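Local atomic coordinates of piwi domain-containing protein (Vanderwaltozyma polyspora, PDB entry 5THE), a protein that is a budding yeast Argonaute, of which this is the C-terminal lobe with the Piwi domain, and probably binds RNA. Residues A[427-432]-A[436-441]; A[12-17]-A[468-473]; A[349-354]-A[455-460]; A[394-399]-A[423-428]. One frame throughout, in Å; residues are numbered along the deposited sequence.

Contact 1 of 4, residues A[427-432]-A[436-441]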
loop_
_atom_site.group_PDB
_atom_site.type_symbol
_atom_site.label_atom_id
_atom_site.label_comp_id
_atom_site.label_asym_id
_atom_site.label_seq_id
_atom_site.Cartn_x
_atom_site.Cartn_y
_atom_site.Cartn_z
ATOM N N ARG A 427 -16.486 20.871 6.740
ATOM C CA ARG A 427 -17.262 21.811 7.528
ATOM C C ARG A 427 -18.339 21.061 8.295
ATOM O O ARG A 427 -18.747 19.965 7.908
ATOM C CB ARG A 427 -17.896 22.890 6.638
ATOM C CG ARG A 427 -16.893 23.879 6.092
ATOM C CD ARG A 427 -17.597 24.934 5.351
ATOM N NE ARG A 427 -16.697 25.801 4.603
ATOM C CZ ARG A 427 -16.209 26.941 5.072
ATOM N NH1 ARG A 427 -16.522 27.337 6.303
ATOM N NH2 ARG A 427 -15.414 27.679 4.309
ATOM N N GLY A 428 -18.781 21.656 9.405
ATOM C CA GLY A 428 -19.928 21.147 10.137
ATOM C C GLY A 428 -19.605 20.026 11.108
ATOM O O GLY A 428 -19.811 20.165 12.315
ATOM N N ILE A 429 -19.106 18.895 10.609
ATOM C CA ILE A 429 -18.785 17.778 11.488
ATOM C C ILE A 429 -17.307 17.711 11.816
ATOM O O ILE A 429 -16.889 16.814 12.554
ATOM C CB ILE A 429 -19.259 16.444 10.891
ATOM C CG1 ILE A 429 -18.621 16.226 9.516
ATOM C CG2 ILE A 429 -20.798 16.415 10.806
ATOM C CD1 ILE A 429 -18.792 14.802 8.990
ATOM N N THR A 430 -16.506 18.644 11.311
ATOM C CA THR A 430 -15.067 18.660 11.534
ATOM C C THR A 430 -14.694 19.706 12.569
ATOM O O THR A 430 -15.508 20.525 12.998
ATOM C CB THR A 430 -14.333 18.981 10.239
ATOM O OG1 THR A 430 -14.863 20.212 9.738
ATOM C CG2 THR A 430 -14.511 17.867 9.201
ATOM N N SER A 431 -13.418 19.711 12.924
ATOM C CA SER A 431 -12.934 20.676 13.895
ATOM C C SER A 431 -12.801 22.055 13.261
ATOM O O SER A 431 -12.337 22.199 12.124
ATOM C CB SER A 431 -11.592 20.224 14.458
ATOM O OG SER A 431 -11.086 21.213 15.321
ATOM N N VAL A 432 -13.220 23.083 13.997
ATOM C CA VAL A 432 -12.917 24.441 13.560
ATOM C C VAL A 432 -11.445 24.750 13.809
ATOM O O VAL A 432 -10.724 25.163 12.897
ATOM C CB VAL A 432 -13.841 25.462 14.248
ATOM C CG1 VAL A 432 -13.413 26.881 13.876
ATOM C CG2 VAL A 432 -15.292 25.243 13.848
ATOM N N ASP A 436 -8.723 19.329 10.031
ATOM C CA ASP A 436 -9.195 18.007 9.647
ATOM C C ASP A 436 -10.247 18.092 8.543
ATOM O O ASP A 436 -10.863 19.136 8.295
ATOM C CB ASP A 436 -9.730 17.219 10.860
ATOM C CG ASP A 436 -11.062 17.756 11.382
ATOM O OD1 ASP A 436 -11.228 18.986 11.485
ATOM O OD2 ASP A 436 -11.945 16.935 11.701
ATOM N N PHE A 437 -10.407 16.973 7.843
ATOM C CA PHE A 437 -11.388 16.874 6.771
ATOM C C PHE A 437 -11.657 15.399 6.522
ATOM O O PHE A 437 -10.840 14.536 6.849
ATOM C CB PHE A 437 -10.926 17.588 5.489
ATOM C CG PHE A 437 -9.552 17.208 5.029
ATOM C CD1 PHE A 437 -9.353 16.080 4.250
ATOM C CD2 PHE A 437 -8.459 17.992 5.359
ATOM C CE1 PHE A 437 -8.092 15.731 3.821
ATOM C CE2 PHE A 437 -7.181 17.650 4.931
ATOM C CZ PHE A 437 -6.997 16.514 4.164
ATOM N N PHE A 438 -12.838 15.120 5.987
ATOM C CA PHE A 438 -13.198 13.781 5.549
ATOM C C PHE A 438 -13.119 13.727 4.035
ATOM O O PHE A 438 -13.496 14.686 3.355
ATOM C CB PHE A 438 -14.623 13.401 5.963
ATOM C CG PHE A 438 -14.831 13.258 7.439
ATOM C CD1 PHE A 438 -15.100 14.368 8.226
ATOM C CD2 PHE A 438 -14.823 11.999 8.030
ATOM C CE1 PHE A 438 -15.322 14.238 9.580
ATOM C CE2 PHE A 438 -15.053 11.856 9.392
ATOM C CZ PHE A 438 -15.306 12.972 10.168
ATOM N N ILE A 439 -12.653 12.600 3.505
ATOM C CA ILE A 439 -12.814 12.316 2.080
ATOM C C ILE A 439 -13.270 10.872 1.946
ATOM O O ILE A 439 -12.693 9.969 2.555
ATOM C CB ILE A 439 -11.534 12.545 1.253
ATOM C CG1 ILE A 439 -10.961 13.946 1.468
ATOM C CG2 ILE A 439 -11.843 12.376 -0.213
ATOM C CD1 ILE A 439 -9.642 14.218 0.694
ATOM N N GLN A 440 -14.320 10.658 1.179
ATOM C CA GLN A 440 -14.734 9.314 0.803
ATOM C C GLN A 440 -14.261 9.166 -0.632
ATOM O O GLN A 440 -14.903 9.654 -1.554
ATOM C CB GLN A 440 -16.242 9.131 0.961
ATOM C CG GLN A 440 -16.738 7.736 0.703
ATOM C CD GLN A 440 -18.099 7.509 1.337
ATOM O OE1 GLN A 440 -18.406 8.092 2.382
ATOM N NE2 GLN A 440 -18.927 6.686 0.700
ATOM N N SER A 441 -13.098 8.544 -0.807
ATOM C CA SER A 441 -12.405 8.582 -2.086
ATOM C C SER A 441 -12.805 7.442 -3.011
ATOM O O SER A 441 -12.542 7.518 -4.214
ATOM C CB SER A 441 -10.892 8.548 -1.835
ATOM O OG SER A 441 -10.612 7.534 -0.863
#
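D436 reaches from its strand to the backbone of S431 in the preceding loop. Its CB packs beside W455. The first torsion sets CG between the backbone N and the carbonyl carbon (chi1 71°), which turns the carboxylate toward the loop. There CG of D436 lies 3.7 Å from CB of T430. OD1 does most of the gripping. It accepts the N-H of S431 on its syn lone pair, with N of S431 to OD1 of D436 at 2.7 Å, and the bond is clearly bent at 140°. OD1 also forms a salt bridge with R8. OD2 of D436 is hydrogen-bonded to NE2 of H453; its bond from N of S431, at 3.4 Å, is weak. Held by several donors, the buried carboxylate has little freedom to rotate. The hydroxyl of S431 does not join in; it bonds to the N of H434.

The methyl of T430 lies between the D436 carboxylate and F438. CG2 of T430 sits at the edge of the F438 ring, 3.7 Å from CD1. I429 arrives across that ring, and its CD1 approaches CE1 of F438 obliquely at 3.6 Å. H453 stacks on the same phenyl ring. The arrangement is that of a beta hairpin in the Piwi domain: strands 423-425 and 435-440 pair antiparallel, and their connecting loop folds back onto the start of the second strand.

Contact 2 of 4, residues A[12-17]-A[468-473]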
loop_
_atom_site.group_PDB
_atom_site.type_symbol
_atom_site.label_atom_id
_atom_site.label_comp_id
_atom_site.label_asym_id
_atom_site.label_seq_id
_atom_site.Cartn_x
_atom_site.Cartn_y
_atom_site.Cartn_z
ATOM N N GLY A 12 -11.425 24.077 2.315
ATOM C CA GLY A 12 -11.362 23.841 0.888
ATOM C C GLY A 12 -12.469 24.553 0.130
ATOM O O GLY A 12 -13.526 24.906 0.664
ATOM N N THR A 13 -12.224 24.753 -1.162
ATOM C CA THR A 13 -13.157 25.477 -2.020
ATOM C C THR A 13 -13.527 24.742 -3.292
ATOM O O THR A 13 -14.532 25.105 -3.916
ATOM C CB THR A 13 -12.585 26.850 -2.434
ATOM O OG1 THR A 13 -11.476 26.660 -3.322
ATOM C CG2 THR A 13 -12.136 27.684 -1.211
ATOM N N LYS A 14 -12.751 23.752 -3.716
ATOM C CA LYS A 14 -12.919 23.175 -5.041
ATOM C C LYS A 14 -13.987 22.086 -5.053
ATOM O O LYS A 14 -14.353 21.521 -4.022
ATOM C CB LYS A 14 -11.593 22.607 -5.532
ATOM C CG LYS A 14 -10.552 23.697 -5.757
ATOM C CD LYS A 14 -9.255 23.119 -6.264
ATOM C CE LYS A 14 -8.259 24.231 -6.575
ATOM N NZ LYS A 14 -6.954 23.677 -7.041
ATOM N N GLY A 15 -14.487 21.796 -6.250
ATOM C CA GLY A 15 -15.342 20.649 -6.473
ATOM C C GLY A 15 -16.816 21.014 -6.571
ATOM O O GLY A 15 -17.238 22.156 -6.362
ATOM N N THR A 16 -17.604 19.998 -6.903
ATOM C CA THR A 16 -19.051 20.138 -6.993
ATOM C C THR A 16 -19.664 20.236 -5.603
ATOM O O THR A 16 -19.492 19.331 -4.782
ATOM C CB THR A 16 -19.634 18.949 -7.739
ATOM O OG1 THR A 16 -19.175 18.983 -9.091
ATOM C CG2 THR A 16 -21.163 18.994 -7.704
ATOM N N LYS A 17 -20.413 21.308 -5.355
ATOM C CA LYS A 17 -21.059 21.493 -4.062
ATOM C C LYS A 17 -22.377 20.734 -4.024
ATOM O O LYS A 17 -23.199 20.854 -4.945
ATOM C CB LYS A 17 -21.313 22.976 -3.795
ATOM C CG LYS A 17 -20.117 23.883 -3.972
ATOM C CD LYS A 17 -20.345 25.175 -3.184
ATOM C CE LYS A 17 -19.628 26.363 -3.800
ATOM N NZ LYS A 17 -18.157 26.156 -3.910
ATOM N N LEU A 468 -4.033 20.008 0.112
ATOM C CA LEU A 468 -3.957 18.755 0.856
ATOM C C LEU A 468 -5.079 17.808 0.458
ATOM O O LEU A 468 -4.871 16.593 0.380
ATOM C CB LEU A 468 -3.997 19.018 2.361
ATOM C CG LEU A 468 -2.779 19.711 2.968
ATOM C CD1 LEU A 468 -2.918 19.704 4.479
ATOM C CD2 LEU A 468 -1.487 19.034 2.529
ATOM N N GLN A 469 -6.280 18.340 0.207
ATOM C CA GLN A 469 -7.383 17.451 -0.140
ATOM C C GLN A 469 -7.194 16.868 -1.524
ATOM O O GLN A 469 -7.581 15.720 -1.772
ATOM C CB GLN A 469 -8.725 18.188 -0.030
ATOM C CG GLN A 469 -9.081 18.478 1.428
ATOM C CD GLN A 469 -10.164 19.536 1.610
ATOM O OE1 GLN A 469 -10.811 19.947 0.671
ATOM N NE2 GLN A 469 -10.342 19.984 2.824
ATOM N N GLU A 470 -6.582 17.630 -2.432
ATOM C CA GLU A 470 -6.360 17.096 -3.763
ATOM C C GLU A 470 -5.305 15.997 -3.730
ATOM O O GLU A 470 -5.470 14.951 -4.363
ATOM C CB GLU A 470 -5.957 18.224 -4.720
ATOM C CG GLU A 470 -5.933 17.797 -6.185
ATOM C CD GLU A 470 -5.614 18.925 -7.131
ATOM O OE1 GLU A 470 -5.416 20.077 -6.683
ATOM O OE2 GLU A 470 -5.567 18.644 -8.341
ATOM N N ILE A 471 -4.219 16.229 -2.989
ATOM C CA ILE A 471 -3.171 15.226 -2.810
ATOM C C ILE A 471 -3.736 13.947 -2.203
ATOM O O ILE A 471 -3.486 12.838 -2.695
ATOM C CB ILE A 471 -2.056 15.801 -1.924
ATOM C CG1 ILE A 471 -1.167 16.725 -2.730
ATOM C CG2 ILE A 471 -1.266 14.700 -1.231
ATOM C CD1 ILE A 471 -0.010 17.112 -1.923
ATOM N N CYS A 472 -4.445 14.082 -1.083
ATOM C CA CYS A 472 -5.017 12.914 -0.423
ATOM C C CYS A 472 -5.904 12.146 -1.378
ATOM O O CYS A 472 -5.755 10.928 -1.542
ATOM C CB CYS A 472 -5.805 13.352 0.803
ATOM S SG CYS A 472 -4.709 13.859 2.137
ATOM N N ASN A 473 -6.815 12.855 -2.047
ATOM C CA ASN A 473 -7.706 12.193 -2.985
ATOM C C ASN A 473 -6.921 11.574 -4.135
ATOM O O ASN A 473 -7.136 10.408 -4.475
ATOM C CB ASN A 473 -8.757 13.170 -3.511
ATOM C CG ASN A 473 -9.793 12.476 -4.372
ATOM O OD1 ASN A 473 -10.409 11.496 -3.942
ATOM N ND2 ASN A 473 -9.956 12.940 -5.601
HETATM O O HOH W 1 -5.587 22.156 -5.066
#
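K14 and E470 point their charged ends at each other. Both chains are extended beyond CG, and they cross at a slant. NZ of K14 stays 3.9 Å from OE1 of E470, so the direct salt bridge is long. A water bridges the pair from the side. NZ of K14 donates to the water at 2.8 Å, and the water O donates in turn to OE1 of E470 at 2.6 Å. The path bends at the water by about a right angle, so the water lies beside the ion pair rather than between the two charges. E470 swings CG anti to its backbone N (chi1 -170°), which carries the carboxylate out to this partly open side.

Q469, the next residue back on the helix, takes the other course. Its CG lies beside the backbone N (chi1 -70°), and the extended chain brings the amide to buried G12. OE1 of Q469 is 3.9 Å from CA of G12, a simple van der Waals approach. The polar partners of the amide lie elsewhere: OE1 accepts from R30, and NE2 donates to D426. The same D426 carboxylate also receives the N-H of G12, so one acid ties both sides together.

D466, near the start of the helix, accepts the N-H groups of T13 and K14. A buried polar network flanked by a water-bridged salt bridge thus fastens the lead-in to strand 16-22 onto helix 465-475 of the RNase H-like Piwi domain.

Contact 3 of 4, residues A[349-354]-A[455-460]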
loop_
_atom_site.group_PDB
_atom_site.type_symbol
_atom_site.label_atom_id
_atom_site.label_comp_id
_atom_site.label_asym_id
_atom_site.label_seq_id
_atom_site.Cartn_x
_atom_site.Cartn_y
_atom_site.Cartn_z
ATOM N N ASP A 349 -6.021 11.144 20.709
ATOM C CA ASP A 349 -5.299 11.663 21.866
ATOM C C ASP A 349 -3.797 11.486 21.741
ATOM O O ASP A 349 -3.059 12.029 22.565
ATOM C CB ASP A 349 -5.800 11.023 23.167
ATOM C CG ASP A 349 -6.108 9.555 23.022
ATOM O OD1 ASP A 349 -5.397 8.864 22.269
ATOM O OD2 ASP A 349 -7.067 9.092 23.672
ATOM N N GLN A 350 -3.324 10.790 20.712
ATOM C CA GLN A 350 -1.898 10.625 20.480
ATOM C C GLN A 350 -1.319 11.660 19.513
ATOM O O GLN A 350 -0.104 11.661 19.293
ATOM C CB GLN A 350 -1.629 9.208 19.970
ATOM C CG GLN A 350 -1.943 8.110 20.994
ATOM C CD GLN A 350 -1.095 8.207 22.275
ATOM O OE1 GLN A 350 -0.067 8.895 22.323
ATOM N NE2 GLN A 350 -1.528 7.501 23.317
ATOM N N PHE A 351 -2.156 12.540 18.950
ATOM C CA PHE A 351 -1.700 13.458 17.906
ATOM C C PHE A 351 -0.528 14.306 18.383
ATOM O O PHE A 351 0.443 14.513 17.645
ATOM C CB PHE A 351 -2.841 14.379 17.463
ATOM C CG PHE A 351 -3.868 13.716 16.594
ATOM C CD1 PHE A 351 -3.696 12.414 16.148
ATOM C CD2 PHE A 351 -5.011 14.410 16.211
ATOM C CE1 PHE A 351 -4.651 11.820 15.335
ATOM C CE2 PHE A 351 -5.970 13.821 15.397
ATOM C CZ PHE A 351 -5.790 12.532 14.957
ATOM N N SER A 352 -0.615 14.821 19.613
ATOM C CA SER A 352 0.434 15.693 20.123
ATOM C C SER A 352 1.770 14.961 20.178
ATOM O O SER A 352 2.826 15.537 19.868
ATOM C CB SER A 352 0.036 16.216 21.504
ATOM O OG SER A 352 0.841 17.326 21.857
ATOM N N GLN A 353 1.734 13.680 20.542
ATOM C CA GLN A 353 2.941 12.868 20.598
ATOM C C GLN A 353 3.453 12.517 19.206
ATOM O O GLN A 353 4.666 12.428 18.997
ATOM C CB GLN A 353 2.672 11.605 21.419
ATOM C CG GLN A 353 2.555 11.886 22.903
ATOM C CD GLN A 353 3.763 12.658 23.422
ATOM O OE1 GLN A 353 3.722 13.886 23.553
ATOM N NE2 GLN A 353 4.850 11.946 23.697
ATOM N N VAL A 354 2.552 12.319 18.239
ATOM C CA VAL A 354 2.994 12.126 16.856
ATOM C C VAL A 354 3.850 13.303 16.403
ATOM O O VAL A 354 4.907 13.130 15.781
ATOM C CB VAL A 354 1.790 11.920 15.914
ATOM C CG1 VAL A 354 2.248 12.011 14.457
ATOM C CG2 VAL A 354 1.095 10.571 16.193
ATOM N N TRP A 455 -6.265 14.324 9.354
ATOM C CA TRP A 455 -5.827 15.493 10.099
ATOM C C TRP A 455 -4.460 15.919 9.591
ATOM O O TRP A 455 -3.539 15.105 9.545
ATOM C CB TRP A 455 -5.756 15.201 11.598
ATOM C CG TRP A 455 -7.018 14.617 12.184
ATOM C CD1 TRP A 455 -7.552 13.366 11.947
ATOM C CD2 TRP A 455 -7.873 15.240 13.134
ATOM N NE1 TRP A 455 -8.699 13.188 12.689
ATOM C CE2 TRP A 455 -8.915 14.322 13.431
ATOM C CE3 TRP A 455 -7.863 16.483 13.772
ATOM C CZ2 TRP A 455 -9.937 14.619 14.328
ATOM C CZ3 TRP A 455 -8.885 16.775 14.668
ATOM C CH2 TRP A 455 -9.908 15.845 14.937
ATOM N N CYS A 456 -4.320 17.185 9.219
ATOM C CA CYS A 456 -2.986 17.748 9.079
ATOM C C CYS A 456 -2.501 18.115 10.480
ATOM O O CYS A 456 -3.028 19.044 11.101
ATOM C CB CYS A 456 -2.981 18.961 8.159
ATOM S SG CYS A 456 -1.300 19.662 7.996
ATOM N N LEU A 457 -1.517 17.373 10.987
ATOM C CA LEU A 457 -0.987 17.592 12.326
ATOM C C LEU A 457 0.207 18.536 12.337
ATOM O O LEU A 457 0.525 19.113 13.387
ATOM C CB LEU A 457 -0.564 16.256 12.945
ATOM C CG LEU A 457 -1.610 15.138 13.076
ATOM C CD1 LEU A 457 -1.023 13.930 13.810
ATOM C CD2 LEU A 457 -2.835 15.644 13.798
ATOM N N TYR A 458 0.876 18.709 11.200
ATOM C CA TYR A 458 2.087 19.514 11.150
ATOM C C TYR A 458 2.346 19.875 9.703
ATOM O O TYR A 458 2.189 19.036 8.821
ATOM C CB TYR A 458 3.296 18.768 11.713
ATOM C CG TYR A 458 4.411 19.681 12.169
ATOM C CD1 TYR A 458 4.232 20.507 13.270
ATOM C CD2 TYR A 458 5.656 19.704 11.521
ATOM C CE1 TYR A 458 5.253 21.343 13.722
ATOM C CE2 TYR A 458 6.694 20.543 11.972
ATOM C CZ TYR A 458 6.473 21.359 13.076
ATOM O OH TYR A 458 7.451 22.202 13.565
ATOM N N ASP A 459 2.744 21.113 9.451
ATOM C CA ASP A 459 2.906 21.519 8.065
ATOM C C ASP A 459 3.914 22.663 8.013
ATOM O O ASP A 459 3.602 23.785 8.417
ATOM C CB ASP A 459 1.561 21.916 7.453
ATOM C CG ASP A 459 1.699 22.483 6.094
ATOM O OD1 ASP A 459 1.034 23.489 5.795
ATOM O OD2 ASP A 459 2.488 21.921 5.323
ATOM N N GLU A 460 5.099 22.383 7.476
ATOM C CA GLU A 460 6.056 23.432 7.155
ATOM C C GLU A 460 6.025 23.784 5.678
ATOM O O GLU A 460 6.954 24.419 5.175
ATOM C CB GLU A 460 7.469 23.025 7.577
ATOM C CG GLU A 460 7.491 22.160 8.811
ATOM C CD GLU A 460 8.897 21.742 9.193
ATOM O OE1 GLU A 460 9.577 22.512 9.899
ATOM O OE2 GLU A 460 9.341 20.671 8.747
#
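F351 drives the edge of its ring into the face of the W455 indole. The pair is T-shaped (edge-to-face), with planes at 62° and the phenyl centroid of F351 4.6 Å from that of the five-membered ring of W455. CE2 of F351 is the leading bump. CE2 of F351 comes within 3.3 Å of CD2 of W455, above the indole plane, near the bond where the two rings fuse. CZ of F351 follows along the pyrrole side, 3.6 Å from CD1 of W455.

L457 supplies the second shape. Its side chain meets the phenyl ring at about a right angle, and its two methyls form a fork. One prong, CD2 of L457, lies over one face of F351 in a CH-pi contact, 3.8 Å from the ring centroid. The other, CD1, drops into the hollow between F351 and V354, which stand nearly one helical turn apart. There CD1 of L457 touches CG1 of V354 at 3.8 Å and CD1 of F351 at 3.9 Å. The ring of F351 is therefore lodged against two strand residues at once, the indole meeting its edge and the leucine lying on a face. The first torsion of F351 sets CG beside the backbone N (chi1 -75°), and this directs the ring toward W455.

W455 and L457 lie on the helix-facing side of strand 452-459. C456, between them, turns to the other side and packs on F435. L457 and Y458 form a classic beta bulge opposite C385. Strand 383-389 completes the floor, where F351 touches A387 and V354 touches C385, and the start of helix 351-373 rests on both strands.

Contact 4 of 4, residues A[394-399]-A[423-428]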
loop_
_atom_site.group_PDB
_atom_site.type_symbol
_atom_site.label_atom_id
_atom_site.label_comp_id
_atom_site.label_asym_id
_atom_site.label_seq_id
_atom_site.Cartn_x
_atom_site.Cartn_y
_atom_site.Cartn_z
ATOM N N VAL A 394 -18.753 7.931 11.377
ATOM C CA VAL A 394 -19.414 8.852 10.466
ATOM C C VAL A 394 -19.804 8.118 9.191
ATOM O O VAL A 394 -19.001 7.370 8.619
ATOM C CB VAL A 394 -18.487 10.032 10.153
ATOM C CG1 VAL A 394 -19.166 10.995 9.226
ATOM C CG2 VAL A 394 -18.060 10.712 11.448
ATOM N N ARG A 395 -21.037 8.331 8.738
ATOM C CA ARG A 395 -21.476 7.849 7.438
ATOM C C ARG A 395 -22.081 9.007 6.664
ATOM O O ARG A 395 -22.703 9.898 7.252
ATOM C CB ARG A 395 -22.497 6.713 7.572
ATOM C CG ARG A 395 -21.960 5.476 8.254
ATOM C CD ARG A 395 -20.845 4.833 7.445
ATOM N NE ARG A 395 -20.389 3.588 8.056
ATOM C CZ ARG A 395 -19.447 3.499 8.996
ATOM N NH1 ARG A 395 -18.831 4.585 9.454
ATOM N NH2 ARG A 395 -19.114 2.312 9.472
ATOM N N PHE A 396 -21.866 8.996 5.344
ATOM C CA PHE A 396 -22.363 10.008 4.415
ATOM C C PHE A 396 -23.436 9.368 3.552
ATOM O O PHE A 396 -23.186 8.347 2.903
ATOM C CB PHE A 396 -21.242 10.536 3.521
ATOM C CG PHE A 396 -20.131 11.257 4.255
ATOM C CD1 PHE A 396 -20.336 11.779 5.527
ATOM C CD2 PHE A 396 -18.889 11.448 3.642
ATOM C CE1 PHE A 396 -19.327 12.451 6.189
ATOM C CE2 PHE A 396 -17.884 12.133 4.283
ATOM C CZ PHE A 396 -18.094 12.631 5.568
ATOM N N ILE A 397 -24.619 9.964 3.529
ATOM C CA ILE A 397 -25.744 9.454 2.758
ATOM C C ILE A 397 -26.080 10.497 1.703
ATOM O O ILE A 397 -26.220 11.674 2.035
ATOM C CB ILE A 397 -26.979 9.147 3.626
ATOM C CG1 ILE A 397 -26.623 8.183 4.761
ATOM C CG2 ILE A 397 -28.121 8.594 2.784
ATOM C CD1 ILE A 397 -25.848 6.957 4.314
ATOM N N PRO A 398 -26.214 10.118 0.439
ATOM C CA PRO A 398 -26.514 11.112 -0.589
ATOM C C PRO A 398 -27.961 11.559 -0.507
ATOM O O PRO A 398 -28.852 10.806 -0.120
ATOM C CB PRO A 398 -26.225 10.368 -1.897
ATOM C CG PRO A 398 -26.440 8.945 -1.569
ATOM C CD PRO A 398 -26.011 8.771 -0.126
ATOM N N ILE A 399 -28.182 12.814 -0.879
ATOM C CA ILE A 399 -29.505 13.408 -0.858
ATOM C C ILE A 399 -30.080 13.579 -2.260
ATOM O O ILE A 399 -31.302 13.531 -2.430
ATOM C CB ILE A 399 -29.441 14.764 -0.124
ATOM C CG1 ILE A 399 -29.164 14.564 1.357
ATOM C CG2 ILE A 399 -30.720 15.563 -0.287
ATOM C CD1 ILE A 399 -29.000 15.902 2.071
ATOM N N THR A 423 -16.115 12.646 -2.391
ATOM C CA THR A 423 -16.807 13.589 -1.548
ATOM C C THR A 423 -15.897 14.026 -0.407
ATOM O O THR A 423 -15.356 13.192 0.325
ATOM C CB THR A 423 -18.068 12.909 -1.012
ATOM O OG1 THR A 423 -18.977 12.686 -2.097
ATOM C CG2 THR A 423 -18.730 13.747 0.077
ATOM N N VAL A 424 -15.731 15.336 -0.260
ATOM C CA VAL A 424 -14.997 15.928 0.849
ATOM C C VAL A 424 -15.992 16.638 1.748
ATOM O O VAL A 424 -16.886 17.347 1.265
ATOM C CB VAL A 424 -13.928 16.935 0.375
ATOM C CG1 VAL A 424 -13.071 17.399 1.573
ATOM C CG2 VAL A 424 -13.064 16.321 -0.691
ATOM N N VAL A 425 -15.812 16.481 3.049
ATOM C CA VAL A 425 -16.536 17.250 4.046
ATOM C C VAL A 425 -15.477 17.828 4.976
ATOM O O VAL A 425 -14.758 17.076 5.644
ATOM C CB VAL A 425 -17.552 16.393 4.816
ATOM C CG1 VAL A 425 -18.182 17.188 5.962
ATOM C CG2 VAL A 425 -18.645 15.890 3.875
ATOM N N ASP A 426 -15.327 19.158 4.975
ATOM C CA ASP A 426 -14.442 19.777 5.956
ATOM C C ASP A 426 -15.152 20.893 6.711
ATOM O O ASP A 426 -14.494 21.764 7.281
ATOM C CB ASP A 426 -13.133 20.263 5.316
ATOM C CG ASP A 426 -13.317 21.410 4.306
ATOM O OD1 ASP A 426 -14.457 21.770 3.934
ATOM O OD2 ASP A 426 -12.283 21.952 3.862
ATOM N N ARG A 427 -16.486 20.871 6.740
ATOM C CA ARG A 427 -17.262 21.811 7.528
ATOM C C ARG A 427 -18.339 21.061 8.295
ATOM O O ARG A 427 -18.747 19.965 7.908
ATOM C CB ARG A 427 -17.896 22.890 6.638
ATOM C CG ARG A 427 -16.893 23.879 6.092
ATOM C CD ARG A 427 -17.597 24.934 5.351
ATOM N NE ARG A 427 -16.697 25.801 4.603
ATOM C CZ ARG A 427 -16.209 26.941 5.072
ATOM N NH1 ARG A 427 -16.522 27.337 6.303
ATOM N NH2 ARG A 427 -15.414 27.679 4.309
ATOM N N GLY A 428 -18.781 21.656 9.405
ATOM C CA GLY A 428 -19.928 21.147 10.137
ATOM C C GLY A 428 -19.605 20.026 11.108
ATOM O O GLY A 428 -19.811 20.165 12.315
#
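F396 and V425 pack across a curled run of antiparallel strands in the Piwi-containing lobe, near the bound RNA. The run goes 397-398, 16-22, 25-31, 423-425. The contact spans from F396, just before the weakly bonded strand 397-398, to strand 423-425, with no backbone bond between them. F396 lays a face of its ring against V425. CG2 of V425 sits 4.1 Å from the ring centroid of F396, 27° off the normal, which makes a CH-pi contact. The nearest ring atom is CZ of F396, 3.7 Å from CG2 of V425. The side chains run past one another head to tail, and the valine meets the CZ end of the ring. V425 has CG1 anti to its backbone N (chi1 174°), which leaves CG2 as the branch that meets the phenyl ring. T423 adds a looser touch: CG2 of T423 approaches CD2 of F396 obliquely at 4.2 Å. Its hydroxyl is bonded to the carbonyl O of M420.

Next to F396, R395 turns to the nucleic acid. NH1 of R395 bonds to the backbone O of V394 at 2.9 Å, nearly straight at 162°. The donor stands well above the carbonyl plane, while the acceptor lies close to the guanidinium plane. NH1 also donates to N392 O. These bonds probably hold in place the guanidinium group, whose NH2 pairs with a phosphate of the bound RNA.

I20 of strand 16-22 packs on both F396 and V425. T423 and V425 touch strand 25-31, and strand 435-440 pairs with strand 423-425 and sends Q440 against F396.

Overall arrangement
From the N terminus, the chain passes residues 12-17 at once and meets their partner only at 468-473. Contact 2 therefore closes the longest loop and encloses the other three. Within it, contact 3 joins 349-354 to 455-460 and encloses contacts 4 and 1. Those two follow each other: contact 4 ends on R427 and G428, where contact 1 begins. Strands 423-425, 435-440 and 452-459 lie side by side and link contacts 4, 1 and 3. Contact 2 adds helix 465-475 and the N-terminal strand 16-22, which pairs with strand 397-398 of contact 4. Contacts 1 and 3 meet along the neighbouring strands 435-440 and 452-459.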